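PDB 1ZTC: metallo-beta-lactamase domain-containing protein 1 from Thermotoga maritima, which binds two metal ions in a metallo-beta-lactamase fold and is probably a hydrolase, predicted to act as an endoribonuclease that cuts RNA by hydrolysis. Local coordinates for residues A[15-20]-A[34-39]; A[75-80]-A[96-101]; A[41-46]-A[139-144]. All blocks are in the same frame, centred on the assembly; numbering follows the deposited sequence.

Contact 1: A[15-20]-A[34-39]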
loop_
_atom_site.group_PDB
_atom_site.type_symbol
_atom_site.label_atom_id
_atom_site.label_comp_id
_atom_site.label_asym_id
_atom_site.label_seq_id
_atom_site.Cartn_x
_atom_site.Cartn_y
_atom_site.Cartn_z
ATOM N N LEU A 15 19.639 -2.092 -21.782
ATOM C CA LEU A 15 18.741 -2.379 -20.684
ATOM C C LEU A 15 18.053 -1.108 -20.168
ATOM O O LEU A 15 18.695 -0.072 -20.019
ATOM C CB LEU A 15 19.536 -2.975 -19.541
ATOM C CG LEU A 15 18.805 -3.105 -18.202
ATOM C CD1 LEU A 15 17.884 -4.243 -18.249
ATOM C CD2 LEU A 15 19.769 -3.272 -17.083
ATOM N N LYS A 16 16.758 -1.204 -19.910
ATOM C CA LYS A 16 16.042 -0.202 -19.159
ATOM C C LYS A 16 15.184 -0.906 -18.113
ATOM O O LYS A 16 14.462 -1.851 -18.422
ATOM C CB LYS A 16 15.182 0.654 -20.072
ATOM C CG LYS A 16 14.633 1.927 -19.359
ATOM C CD LYS A 16 13.772 2.819 -20.279
ATOM C CE LYS A 16 13.271 4.134 -19.609
ATOM N NZ LYS A 16 14.337 4.896 -18.875
ATOM N N ILE A 17 15.278 -0.451 -16.865
ATOM C CA ILE A 17 14.403 -0.927 -15.813
ATOM C C ILE A 17 13.152 -0.048 -15.818
ATOM O O ILE A 17 13.199 1.113 -15.434
ATOM C CB ILE A 17 15.107 -0.942 -14.446
ATOM C CG1 ILE A 17 16.296 -1.924 -14.494
ATOM C CG2 ILE A 17 14.143 -1.412 -13.352
ATOM C CD1 ILE A 17 17.276 -1.783 -13.346
ATOM N N LEU A 18 12.035 -0.596 -16.285
ATOM C CA LEU A 18 10.817 0.176 -16.422
ATOM C C LEU A 18 10.133 0.423 -15.080
ATOM O O LEU A 18 9.521 1.476 -14.850
ATOM C CB LEU A 18 9.851 -0.547 -17.352
ATOM C CG LEU A 18 10.361 -0.869 -18.746
ATOM C CD1 LEU A 18 9.205 -1.319 -19.602
ATOM C CD2 LEU A 18 11.087 0.335 -19.384
ATOM N N VAL A 19 10.233 -0.562 -14.212
ATOM C CA VAL A 19 9.644 -0.551 -12.885
ATOM C C VAL A 19 10.610 -1.254 -11.934
ATOM O O VAL A 19 11.062 -2.348 -12.226
ATOM C CB VAL A 19 8.334 -1.386 -12.897
ATOM C CG1 VAL A 19 7.785 -1.634 -11.501
ATOM C CG2 VAL A 19 7.292 -0.771 -13.851
ATOM N N THR A 20 10.897 -0.648 -10.792
ATOM C CA THR A 20 11.488 -1.395 -9.678
ATOM C C THR A 20 10.361 -1.864 -8.773
ATOM O O THR A 20 9.482 -1.095 -8.361
ATOM C CB THR A 20 12.566 -0.627 -8.857
ATOM O OG1 THR A 20 11.973 0.496 -8.251
ATOM C CG2 THR A 20 13.697 -0.173 -9.746
ATOM N N PHE A 34 4.153 -6.467 -6.741
ATOM C CA PHE A 34 4.435 -6.112 -8.094
ATOM C C PHE A 34 5.942 -6.273 -8.341
ATOM O O PHE A 34 6.790 -5.775 -7.576
ATOM C CB PHE A 34 3.911 -4.721 -8.439
ATOM C CG PHE A 34 4.565 -3.607 -7.698
ATOM C CD1 PHE A 34 4.245 -3.356 -6.379
ATOM C CD2 PHE A 34 5.530 -2.804 -8.316
ATOM C CE1 PHE A 34 4.852 -2.298 -5.670
ATOM C CE2 PHE A 34 6.118 -1.767 -7.617
ATOM C CZ PHE A 34 5.788 -1.526 -6.291
ATOM N N SER A 35 6.267 -6.976 -9.419
ATOM C CA SER A 35 7.660 -7.210 -9.731
ATOM C C SER A 35 8.288 -6.039 -10.487
ATOM O O SER A 35 7.625 -5.239 -11.148
ATOM C CB SER A 35 7.862 -8.529 -10.512
ATOM O OG SER A 35 7.494 -8.414 -11.873
ATOM N N THR A 36 9.601 -5.981 -10.359
ATOM C CA THR A 36 10.455 -5.274 -11.287
ATOM C C THR A 36 10.138 -5.712 -12.718
ATOM O O THR A 36 9.849 -6.894 -12.978
ATOM C CB THR A 36 11.896 -5.606 -10.943
ATOM O OG1 THR A 36 12.167 -5.088 -9.636
ATOM C CG2 THR A 36 12.879 -4.997 -11.962
ATOM N N VAL A 37 10.189 -4.754 -13.636
ATOM C CA VAL A 37 9.980 -5.001 -15.064
ATOM C C VAL A 37 11.218 -4.486 -15.821
ATOM O O VAL A 37 11.598 -3.326 -15.731
ATOM C CB VAL A 37 8.737 -4.295 -15.630
ATOM C CG1 VAL A 37 8.561 -4.598 -17.149
ATOM C CG2 VAL A 37 7.515 -4.699 -14.861
ATOM N N VAL A 38 11.827 -5.402 -16.550
ATOM C CA VAL A 38 13.050 -5.182 -17.304
ATOM C C VAL A 38 12.723 -5.203 -18.792
ATOM O O VAL A 38 12.011 -6.092 -19.275
ATOM C CB VAL A 38 14.083 -6.296 -16.956
ATOM C CG1 VAL A 38 15.208 -6.367 -17.945
ATOM C CG2 VAL A 38 14.621 -6.035 -15.539
ATOM N N TYR A 39 13.247 -4.201 -19.491
ATOM C CA TYR A 39 13.081 -4.050 -20.914
ATOM C C TYR A 39 14.460 -4.075 -21.575
ATOM O O TYR A 39 15.399 -3.438 -21.085
ATOM C CB TYR A 39 12.397 -2.724 -21.203
ATOM C CG TYR A 39 12.258 -2.374 -22.681
ATOM C CD1 TYR A 39 11.346 -3.029 -23.483
ATOM C CD2 TYR A 39 13.026 -1.370 -23.256
ATOM C CE1 TYR A 39 11.203 -2.715 -24.794
ATOM C CE2 TYR A 39 12.878 -1.043 -24.594
ATOM C CZ TYR A 39 11.950 -1.713 -25.352
ATOM O OH TYR A 39 11.770 -1.414 -26.687
#

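Contact 2: A[75-80]-A[96-101]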
loop_
_atom_site.group_PDB
_atom_site.type_symbol
_atom_site.label_atom_id
_atom_site.label_comp_id
_atom_site.label_asym_id
_atom_site.label_seq_id
_atom_site.Cartn_x
_atom_site.Cartn_y
_atom_site.Cartn_z
ATOM N N THR A 75 8.181 -8.246 -28.665
ATOM C CA THR A 75 8.425 -9.474 -29.412
ATOM C C THR A 75 8.681 -10.693 -28.517
ATOM O O THR A 75 8.439 -11.807 -28.921
ATOM C CB THR A 75 9.665 -9.285 -30.337
ATOM O OG1 THR A 75 10.819 -8.928 -29.544
ATOM C CG2 THR A 75 9.392 -8.189 -31.356
ATOM N N ASP A 76 9.218 -10.476 -27.320
ATOM C CA ASP A 76 9.633 -11.578 -26.458
ATOM C C ASP A 76 9.380 -11.225 -25.007
ATOM O O ASP A 76 9.676 -10.107 -24.570
ATOM C CB ASP A 76 11.126 -11.897 -26.635
ATOM C CG ASP A 76 11.504 -12.216 -28.079
ATOM O OD1 ASP A 76 11.477 -13.407 -28.461
ATOM O OD2 ASP A 76 11.815 -11.278 -28.836
ATOM N N VAL A 77 8.847 -12.186 -24.256
ATOM C CA VAL A 77 8.606 -11.998 -22.830
ATOM C C VAL A 77 9.075 -13.231 -22.086
ATOM O O VAL A 77 8.640 -14.349 -22.397
ATOM C CB VAL A 77 7.108 -11.740 -22.515
ATOM C CG1 VAL A 77 6.871 -11.643 -21.007
ATOM C CG2 VAL A 77 6.650 -10.470 -23.199
ATOM N N LEU A 78 9.988 -13.026 -21.140
ATOM C CA LEU A 78 10.524 -14.116 -20.329
ATOM C C LEU A 78 10.064 -13.976 -18.877
ATOM O O LEU A 78 9.924 -12.860 -18.354
ATOM C CB LEU A 78 12.050 -14.149 -20.408
ATOM C CG LEU A 78 12.636 -14.278 -21.816
ATOM C CD1 LEU A 78 12.817 -12.926 -22.475
ATOM C CD2 LEU A 78 13.964 -14.983 -21.762
ATOM N N PHE A 79 9.822 -15.119 -18.246
ATOM C CA PHE A 79 9.388 -15.165 -16.862
ATOM C C PHE A 79 10.419 -15.831 -15.974
ATOM O O PHE A 79 10.848 -16.950 -16.234
ATOM C CB PHE A 79 8.086 -15.961 -16.709
ATOM C CG PHE A 79 6.952 -15.494 -17.586
ATOM C CD1 PHE A 79 6.513 -14.173 -17.540
ATOM C CD2 PHE A 79 6.278 -16.397 -18.402
ATOM C CE1 PHE A 79 5.452 -13.743 -18.325
ATOM C CE2 PHE A 79 5.228 -15.978 -19.191
ATOM C CZ PHE A 79 4.801 -14.637 -19.142
ATOM N N THR A 80 10.783 -15.164 -14.888
ATOM C CA THR A 80 11.524 -15.835 -13.836
ATOM C C THR A 80 10.695 -16.989 -13.304
ATOM O O THR A 80 11.189 -18.093 -13.147
ATOM C CB THR A 80 11.925 -14.885 -12.708
ATOM O OG1 THR A 80 10.770 -14.280 -12.123
ATOM C CG2 THR A 80 12.872 -13.830 -13.251
ATOM N N ALA A 96 3.942 -11.330 -28.697
ATOM C CA ALA A 96 5.157 -11.814 -28.096
ATOM C C ALA A 96 5.227 -13.331 -28.070
ATOM O O ALA A 96 4.214 -14.033 -28.046
ATOM C CB ALA A 96 5.276 -11.279 -26.683
ATOM N N THR A 97 6.457 -13.822 -28.111
ATOM C CA THR A 97 6.752 -15.191 -27.744
ATOM C C THR A 97 7.080 -15.169 -26.264
ATOM O O THR A 97 7.829 -14.301 -25.801
ATOM C CB THR A 97 7.931 -15.716 -28.546
ATOM O OG1 THR A 97 7.618 -15.570 -29.935
ATOM C CG2 THR A 97 8.218 -17.191 -28.209
ATOM N N PHE A 98 6.512 -16.128 -25.537
ATOM C CA PHE A 98 6.699 -16.258 -24.113
ATOM C C PHE A 98 7.665 -17.361 -23.778
ATOM O O PHE A 98 7.612 -18.416 -24.389
ATOM C CB PHE A 98 5.343 -16.508 -23.439
ATOM C CG PHE A 98 4.402 -15.363 -23.603
ATOM C CD1 PHE A 98 4.507 -14.257 -22.779
ATOM C CD2 PHE A 98 3.450 -15.360 -24.621
ATOM C CE1 PHE A 98 3.678 -13.162 -22.935
ATOM C CE2 PHE A 98 2.611 -14.259 -24.789
ATOM C CZ PHE A 98 2.735 -13.157 -23.937
ATOM N N TYR A 99 8.545 -17.119 -22.794
ATOM C CA TYR A 99 9.584 -18.099 -22.415
ATOM C C TYR A 99 9.458 -18.389 -20.942
ATOM O O TYR A 99 9.424 -17.464 -20.122
ATOM C CB TYR A 99 11.002 -17.574 -22.681
ATOM C CG TYR A 99 11.288 -17.153 -24.102
ATOM C CD1 TYR A 99 10.685 -16.027 -24.633
ATOM C CD2 TYR A 99 12.205 -17.842 -24.893
ATOM C CE1 TYR A 99 10.943 -15.605 -25.904
ATOM C CE2 TYR A 99 12.466 -17.433 -26.206
ATOM C CZ TYR A 99 11.822 -16.303 -26.694
ATOM O OH TYR A 99 12.037 -15.839 -27.965
ATOM N N VAL A 100 9.437 -19.671 -20.617
ATOM C CA VAL A 100 9.160 -20.134 -19.261
ATOM C C VAL A 100 9.747 -21.539 -19.111
ATOM O O VAL A 100 9.812 -22.284 -20.090
ATOM C CB VAL A 100 7.597 -20.143 -18.976
ATOM C CG1 VAL A 100 6.884 -21.083 -19.881
ATOM C CG2 VAL A 100 7.265 -20.463 -17.536
ATOM N N HIS A 101 10.172 -21.885 -17.896
ATOM C CA HIS A 101 10.708 -23.214 -17.637
ATOM C C HIS A 101 9.626 -24.268 -17.786
ATOM O O HIS A 101 8.506 -24.115 -17.277
ATOM C CB HIS A 101 11.354 -23.313 -16.240
ATOM C CG HIS A 101 12.169 -24.563 -16.054
ATOM N ND1 HIS A 101 11.595 -25.799 -15.860
ATOM C CD2 HIS A 101 13.508 -24.775 -16.114
ATOM C CE1 HIS A 101 12.546 -26.717 -15.779
ATOM N NE2 HIS A 101 13.716 -26.118 -15.923
HETATM O O HOH W 1 7.801 -12.748 -31.260
HETATM O O HOH W 2 10.122 -19.880 -15.750
#

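Contact 3: A[41-46]-A[139-144]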
loop_
_atom_site.group_PDB
_atom_site.type_symbol
_atom_site.label_atom_id
_atom_site.label_comp_id
_atom_site.label_asym_id
_atom_site.label_seq_id
_atom_site.Cartn_x
_atom_site.Cartn_y
_atom_site.Cartn_z
ATOM N N GLU A 41 16.456 -4.036 -25.541
ATOM C CA GLU A 41 16.446 -3.916 -26.984
ATOM C C GLU A 41 17.713 -4.550 -27.544
ATOM O O GLU A 41 18.816 -4.221 -27.118
ATOM C CB GLU A 41 16.374 -2.438 -27.418
ATOM C CG GLU A 41 15.003 -1.819 -27.239
ATOM C CD GLU A 41 14.892 -0.377 -27.758
ATOM O OE1 GLU A 41 15.913 0.148 -28.291
ATOM O OE2 GLU A 41 13.771 0.213 -27.626
ATOM N N HIS A 42 17.534 -5.461 -28.492
ATOM C CA HIS A 42 18.629 -6.123 -29.174
ATOM C C HIS A 42 18.195 -6.402 -30.591
ATOM O O HIS A 42 17.200 -7.086 -30.809
ATOM C CB HIS A 42 18.966 -7.439 -28.488
ATOM C CG HIS A 42 20.037 -8.220 -29.175
ATOM N ND1 HIS A 42 21.355 -7.811 -29.202
ATOM C CD2 HIS A 42 19.983 -9.381 -29.874
ATOM C CE1 HIS A 42 22.068 -8.700 -29.870
ATOM N NE2 HIS A 42 21.260 -9.657 -30.293
ATOM N N LYS A 43 18.951 -5.869 -31.540
ATOM C CA LYS A 43 18.599 -5.915 -32.949
ATOM C C LYS A 43 17.141 -5.459 -33.131
ATOM O O LYS A 43 16.793 -4.336 -32.790
ATOM C CB LYS A 43 18.856 -7.311 -33.555
ATOM C CG LYS A 43 20.301 -7.758 -33.547
ATOM C CD LYS A 43 20.414 -9.159 -34.138
ATOM C CE LYS A 43 21.856 -9.580 -34.356
ATOM N NZ LYS A 43 21.977 -11.015 -34.780
ATOM N N ASP A 44 16.302 -6.345 -33.646
ATOM C CA ASP A 44 14.897 -6.078 -33.904
ATOM C C ASP A 44 13.982 -6.598 -32.791
ATOM O O ASP A 44 12.764 -6.634 -32.949
ATOM C CB ASP A 44 14.516 -6.783 -35.220
ATOM C CG ASP A 44 14.869 -8.321 -35.227
ATOM O OD1 ASP A 44 15.871 -8.755 -34.587
ATOM O OD2 ASP A 44 14.139 -9.096 -35.894
ATOM N N ARG A 45 14.576 -7.028 -31.688
ATOM C CA ARG A 45 13.817 -7.593 -30.592
ATOM C C ARG A 45 13.564 -6.550 -29.511
ATOM O O ARG A 45 14.431 -5.755 -29.155
ATOM C CB ARG A 45 14.547 -8.797 -29.999
ATOM C CG ARG A 45 15.037 -9.817 -31.010
ATOM C CD ARG A 45 13.952 -10.348 -31.912
ATOM N NE ARG A 45 13.211 -11.442 -31.299
ATOM C CZ ARG A 45 12.173 -12.056 -31.868
ATOM N NH1 ARG A 45 11.739 -11.698 -33.075
ATOM N NH2 ARG A 45 11.559 -13.039 -31.225
ATOM N N ARG A 46 12.344 -6.571 -28.995
ATOM C CA ARG A 46 11.959 -5.757 -27.873
ATOM C C ARG A 46 11.447 -6.715 -26.800
ATOM O O ARG A 46 10.382 -7.335 -26.934
ATOM C CB ARG A 46 10.934 -4.724 -28.318
ATOM C CG ARG A 46 11.599 -3.628 -29.155
ATOM C CD ARG A 46 10.607 -2.724 -29.845
ATOM N NE ARG A 46 9.790 -3.474 -30.809
ATOM C CZ ARG A 46 10.149 -3.806 -32.057
ATOM N NH1 ARG A 46 11.348 -3.469 -32.548
ATOM N NH2 ARG A 46 9.296 -4.490 -32.823
ATOM N N LEU A 139 20.475 -17.293 -25.062
ATOM C CA LEU A 139 19.496 -16.725 -25.979
ATOM C C LEU A 139 19.949 -15.374 -26.505
ATOM O O LEU A 139 20.781 -14.702 -25.890
ATOM C CB LEU A 139 18.170 -16.498 -25.232
ATOM C CG LEU A 139 17.482 -17.705 -24.575
ATOM C CD1 LEU A 139 16.268 -17.276 -23.763
ATOM C CD2 LEU A 139 17.078 -18.746 -25.632
ATOM N N PHE A 140 19.345 -14.968 -27.622
ATOM C CA PHE A 140 19.554 -13.642 -28.250
ATOM C C PHE A 140 21.020 -13.403 -28.556
ATOM O O PHE A 140 21.649 -12.512 -27.968
ATOM C CB PHE A 140 18.967 -12.507 -27.383
ATOM C CG PHE A 140 17.506 -12.683 -27.097
ATOM C CD1 PHE A 140 16.568 -12.479 -28.090
ATOM C CD2 PHE A 140 17.070 -13.098 -25.837
ATOM C CE1 PHE A 140 15.210 -12.679 -27.841
ATOM C CE2 PHE A 140 15.705 -13.296 -25.571
ATOM C CZ PHE A 140 14.778 -13.089 -26.581
ATOM N N ASP A 141 21.558 -14.232 -29.459
ATOM C CA ASP A 141 22.960 -14.187 -29.826
ATOM C C ASP A 141 23.842 -14.217 -28.593
ATOM O O ASP A 141 24.799 -13.465 -28.474
ATOM C CB ASP A 141 23.290 -12.951 -30.691
ATOM C CG ASP A 141 22.395 -12.829 -31.930
ATOM O OD1 ASP A 141 22.179 -13.831 -32.649
ATOM O OD2 ASP A 141 21.890 -11.713 -32.173
ATOM N N GLU A 142 23.500 -15.104 -27.663
ATOM C CA GLU A 142 24.273 -15.341 -26.447
ATOM C C GLU A 142 24.342 -14.166 -25.474
ATOM O O GLU A 142 25.132 -14.199 -24.529
ATOM C CB GLU A 142 25.640 -15.904 -26.802
ATOM C CG GLU A 142 25.506 -17.065 -27.830
ATOM C CD GLU A 142 26.689 -17.999 -27.829
ATOM O OE1 GLU A 142 27.354 -18.131 -26.768
ATOM O OE2 GLU A 142 26.957 -18.619 -28.889
ATOM N N LYS A 143 23.437 -13.196 -25.628
ATOM C CA LYS A 143 23.396 -12.041 -24.719
ATOM C C LYS A 143 22.678 -12.364 -23.414
ATOM O O LYS A 143 22.835 -11.626 -22.412
ATOM C CB LYS A 143 22.686 -10.873 -25.405
ATOM C CG LYS A 143 23.435 -10.316 -26.616
ATOM C CD LYS A 143 24.689 -9.596 -26.180
ATOM C CE LYS A 143 25.345 -8.859 -27.358
ATOM N NZ LYS A 143 26.830 -8.823 -27.140
ATOM N N VAL A 144 21.846 -13.414 -23.445
ATOM C CA VAL A 144 21.027 -13.790 -22.302
ATOM C C VAL A 144 21.311 -15.236 -21.953
ATOM O O VAL A 144 21.141 -16.121 -22.777
ATOM C CB VAL A 144 19.538 -13.597 -22.598
ATOM C CG1 VAL A 144 18.683 -14.035 -21.395
ATOM C CG2 VAL A 144 19.268 -12.142 -22.935
#

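Contact 1: A[15-20]-A[34-39]
Strand 15-19 pairs antiparallel with strand 37-39, Lys16 opposite Tyr39 and Ile17 opposite Val38, before a classic beta bulge sets both Leu18 and Val19 against Val37. Lys16 and Tyr39 form a hydrogen-bonded pair, with Lys16 N to Tyr39 O and Tyr39 N to Lys16 O both 2.9 Å. At the bulge, Val37 O takes the N-H of Leu18 at 2.8 Å and a weak bond from Val19 N at 3.4 Å. Val37 N returns a bond to Val19 O. The extra residue turns the Leu18 side chain toward the partner strand. Its CG lies 3.7 Å from Tyr39 CB, and its CD1 touches Val37 CG1. Beside it, Val19 meets Val37 through CB and CG2. Val19 CG1, anti to the backbone N (chi1 170°), reaches instead to the rim of the Phe34 ring, 4.1 Å from CD2. Helix 57-67 covers this face, with Phe64 on Leu18 and Leu67 on Tyr39. Across the sheet, Leu15 CD1 presses on Val38 CG1 at 3.4 Å, closer than normal van der Waals contact. Ile17 CG2 meets Thr36 CG2. Val208 of strand 206-208 packs on Ile17, Thr36 and Val38. The Thr36 hydroxyl is hydrogen-bonded outside the pair, to Phe209 O and Gly21 N. The Ser35 side chain lies about 5 Å from a bound nickel. The arrangement is a bulged antiparallel edge pair in one sheet of the metallo-beta-lactamase alpha-beta/beta-alpha sandwich, helix on one face and the second sheet on the other.

Contact 2: A[75-80]-A[96-101]
The Tyr99 ring passes alongside Leu78 of the neighbouring strand and meets Asp76 at its edge. Leu78 CG sits 3.8 Å from Tyr99 CB. Tyr99 CG is anti to the carbonyl carbon (chi1 -57°), which sends the ring back along the strand toward Asp76, and OH donates a short 2.5 Å hydrogen bond to Asp76 OD1. The hydroxyl comes to the anti side of the carboxylate, whose plane is turned 42° from the ring. Asp76 OD2 accepts from Thr75 OG1, and Arg45 forms a salt bridge to OD1. These partners fix the carboxylate and would probably stabilise its charge. On the other face of the sheet, Val77 lies side by side with Phe98, its CB 3.6 Å from Phe98 CD1. Ala96 CB covers the rim of one Phe98 face. Phe79 and Phe98 meet rim to rim, CZ to CD1, with planes only 13° apart. Trp127 stacks on Phe98 and also meets Phe79. The backbones are parallel. Val77 N binds Thr97 O, and Val77 O accepts from Tyr99 N at 2.8 Å; Phe79 N then binds Tyr99 O. A water extends the pairing past Phe79, accepting from His101 N at 2.9 Å and probably donating to Phe79 O. Strands 76-78 and 97-101, with helix 84-87 between them, form a beta-alpha-beta unit, and the connection carries the nickel ligands His81, His83, Asp85 and His86 of the metallo-beta-lactamase site.

Contact 3: A[41-46]-A[139-144]
Charged and polar bonds converge on Asp141 OD2. His42 NE2 donates to it at 2.9 Å, nearly straight at 167°, with the oxygen close to the imidazole plane. The ring and carboxylate planes are 63° apart. Lys43, its chain extended beyond CG, brings NZ to the same oxygen from the other face of the carboxylate, a salt bridge of 2.7 Å. Apolar contact adds to this grip. Lys143 CG lies over one face of the His42 ring, 4.2 Å from its centroid, in a CH-pi contact. The bend in the Lys143 chain at chi2 (-70°) also brings CE within 4.1 Å of His42 CE1. Phe140 CB touches His42 CD2. Flat groups meet at their edges where Phe140 CE1 approaches Arg45 NE at 4.2 Å; the Arg45 guanidinium is held by Asp76. The backbone of each segment turns sharply: a type II' turn joins His42 to Arg45, and a type I' turn joins Phe140 to Lys143. Two hairpin tips, one from each sheet, are thus clasped at the surface. Two donors on one carboxylate oxygen probably favour an ionised Asp141, while the nearby lysines would tend to oppose a positive charge on His42.

How the contacts relate
Contact 1 and contact 2 lie in the same six-stranded sheet, their centres about 15 Å apart and not touching. Contact 1 is at its 13-19 edge. Contact 2 is toward the other edge, and strand 45-49 stands between them. Contact 3 joins the 41-46 hairpin of this sheet to the 139-144 hairpin of the second sheet, its centre about 17 Å from that of contact 1 and about 13 Å from that of contact 2. Contact 1 closes first along the chain; contact 2 falls wholly between the two segments of contact 3. Arg45 and Asp76 tie contacts 2 and 3 by a salt bridge, while Tyr39 OH of contact 1 packs on Arg46 CG of contact 3. Nickel ligands come from both halves.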